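Local coordinates for protein agrin (Gallus gallus, PDB 1PZ7) that is a basal lamina protein whose laminin G-like domain binds calcium, its function being modulated by alternative splicing and by the ion, at residues V119-S124 with G140-D145. Residues are numbered along the deposited sequence; the frame is centred on the assembly and turned at random.
Sequences VQREGS and GATQLD. With CA (calcium ion), chain C.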
loop_
_atom_site.group_PDB
_atom_site.type_symbol
_atom_site.label_atom_id
_atom_site.label_comp_id
_atom_site.label_asym_id
_atom_site.label_seq_id
_atom_site.Cartn_x
_atom_site.Cartn_y
_atom_site.Cartn_z
ATOM N N VAL A 119 -4.985 0.227 13.629
ATOM C CA VAL A 119 -4.537 0.144 15.014
ATOM C C VAL A 119 -5.154 -1.156 15.513
ATOM O O VAL A 119 -6.372 -1.244 15.669
ATOM C CB VAL A 119 -5.012 1.339 15.873
ATOM C CG1 VAL A 119 -4.565 1.174 17.314
ATOM C CG2 VAL A 119 -4.498 2.661 15.309
ATOM N N GLN A 120 -4.319 -2.170 15.715
ATOM C CA GLN A 120 -4.787 -3.497 16.100
ATOM C C GLN A 120 -5.787 -3.975 15.038
ATOM O O GLN A 120 -5.440 -3.996 13.864
ATOM C CB GLN A 120 -5.310 -3.499 17.541
ATOM C CG GLN A 120 -4.209 -3.059 18.509
ATOM C CD GLN A 120 -4.469 -3.393 19.964
ATOM O OE1 GLN A 120 -3.861 -2.793 20.853
ATOM N NE2 GLN A 120 -5.344 -4.355 20.215
ATOM N N ARG A 121 -7.012 -4.324 15.414
ATOM C CA ARG A 121 -7.969 -4.818 14.420
ATOM C C ARG A 121 -8.706 -3.710 13.675
ATOM O O ARG A 121 -9.304 -3.960 12.629
ATOM C CB ARG A 121 -9.001 -5.724 15.088
ATOM C CG ARG A 121 -8.405 -6.913 15.828
ATOM C CD ARG A 121 -9.400 -7.634 16.718
ATOM N NE ARG A 121 -10.700 -7.725 16.068
ATOM C CZ ARG A 121 -11.865 -7.408 16.624
ATOM N NH1 ARG A 121 -11.954 -6.985 17.888
ATOM N NH2 ARG A 121 -12.963 -7.536 15.903
ATOM N N GLU A 122 -8.657 -2.491 14.204
ATOM C CA GLU A 122 -9.413 -1.375 13.648
ATOM C C GLU A 122 -8.722 -0.681 12.490
ATOM O O GLU A 122 -7.563 -0.280 12.590
ATOM C CB GLU A 122 -9.662 -0.327 14.728
ATOM C CG GLU A 122 -10.570 -0.773 15.858
ATOM C CD GLU A 122 -10.865 0.362 16.813
ATOM O OE1 GLU A 122 -11.964 0.945 16.730
ATOM O OE2 GLU A 122 -9.984 0.688 17.632
ATOM N N GLY A 123 -9.455 -0.506 11.399
ATOM C CA GLY A 123 -8.917 0.141 10.223
ATOM C C GLY A 123 -9.673 1.396 9.854
ATOM O O GLY A 123 -10.840 1.567 10.224
ATOM N N SER A 124 -8.999 2.271 9.118
ATOM C CA SER A 124 -9.595 3.503 8.630
ATOM C C SER A 124 -9.028 3.805 7.257
ATOM O O SER A 124 -7.827 3.678 7.031
ATOM C CB SER A 124 -9.293 4.668 9.570
ATOM O OG SER A 124 -9.836 5.884 9.070
ATOM N N GLY A 140 -9.491 -11.837 17.379
ATOM C CA GLY A 140 -8.387 -12.765 17.475
ATOM C C GLY A 140 -7.074 -12.018 17.342
ATOM O O GLY A 140 -6.639 -11.321 18.264
ATOM N N ALA A 141 -6.449 -12.144 16.180
ATOM C CA ALA A 141 -5.162 -11.501 15.919
ATOM C C ALA A 141 -5.285 -9.978 15.828
ATOM O O ALA A 141 -6.255 -9.456 15.276
ATOM C CB ALA A 141 -4.553 -12.060 14.641
ATOM N N THR A 142 -4.288 -9.277 16.367
ATOM C CA THR A 142 -4.270 -7.815 16.388
ATOM C C THR A 142 -2.977 -7.250 15.846
ATOM O O THR A 142 -2.849 -6.041 15.688
ATOM C CB THR A 142 -4.409 -7.284 17.823
ATOM O OG1 THR A 142 -3.231 -7.601 18.580
ATOM C CG2 THR A 142 -5.538 -7.967 18.558
ATOM N N GLN A 143 -2.012 -8.125 15.589
ATOM C CA GLN A 143 -0.689 -7.693 15.170
ATOM C C GLN A 143 -0.353 -8.196 13.777
ATOM O O GLN A 143 -0.717 -9.308 13.402
ATOM C CB GLN A 143 0.351 -8.196 16.174
ATOM C CG GLN A 143 0.155 -7.620 17.577
ATOM C CD GLN A 143 0.686 -8.512 18.682
ATOM O OE1 GLN A 143 1.294 -9.549 18.422
ATOM N NE2 GLN A 143 0.460 -8.104 19.926
ATOM N N LEU A 144 0.330 -7.360 13.009
ATOM C CA LEU A 144 0.760 -7.735 11.677
ATOM C C LEU A 144 2.192 -8.223 11.785
ATOM O O LEU A 144 3.104 -7.446 12.061
ATOM C CB LEU A 144 0.644 -6.551 10.721
ATOM C CG LEU A 144 0.518 -6.958 9.251
ATOM C CD1 LEU A 144 -0.085 -5.828 8.428
ATOM C CD2 LEU A 144 1.857 -7.400 8.681
ATOM N N ASP A 145 2.370 -9.523 11.605
ATOM C CA ASP A 145 3.682 -10.139 11.692
ATOM C C ASP A 145 4.378 -10.026 10.350
ATOM O O ASP A 145 3.938 -10.601 9.359
ATOM C CB ASP A 145 3.549 -11.594 12.119
ATOM C CG ASP A 145 2.839 -11.737 13.436
ATOM O OD1 ASP A 145 3.321 -11.165 14.435
ATOM O OD2 ASP A 145 1.775 -12.376 13.559
HETATM CA CA CA C . -0.488 -11.595 13.025
HETATM O O HOH W 1 -0.364 -14.169 11.948
HETATM O O HOH W 2 -0.810 -12.297 15.293
#
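A small surface contact at the rim of the laminin G-like beta sandwich sets the beta-hairpin turn between strands 112-119 and 122-127 against the loop that leads into strand 144-146 and the calcium site. The turn is type II', closed by two backbone hydrogen bonds, Val-119 N to Glu-122 O and Glu-122 N to Val-119 O, with Gln-120 and Arg-121 at its corners. The side chains of Gln-120 and Thr-142 rise next to each other from neighbouring backbones, which bring their CB atoms to 3.9 Å. With CG anti to the carbonyl carbon (chi1 -59°) and the chain extended beyond it, Gln-120 also sets NE2 3.9 Å from Thr-142 CB. At the root of these side chains the backbones meet in a CA-H...O contact, Gln-120 CA to Thr-142 O at 3.2 Å and 155° at the hydrogen; Arg-118 NH1 adds a weak hydrogen bond to that oxygen. Arg-121 passes the loop with its aliphatic part, CG lying 3.4 Å from Ala-141 O and 4.1 Å from Thr-142 CG2. A bend at chi3 (40°) then turns the guanidinium alongside Gly-140, where NE is hydrogen-bonded to Ser-137 O. One residue past Thr-142 the backbone carbonyl of Gln-143 binds calcium, O at 2.3 Å. Asp-76, Leu-93 O and two waters share the ion, and Asp-145 reaches it through a single carboxylate oxygen, OD2 at 2.5 Å, while OD1 stays 4.1 Å from the metal.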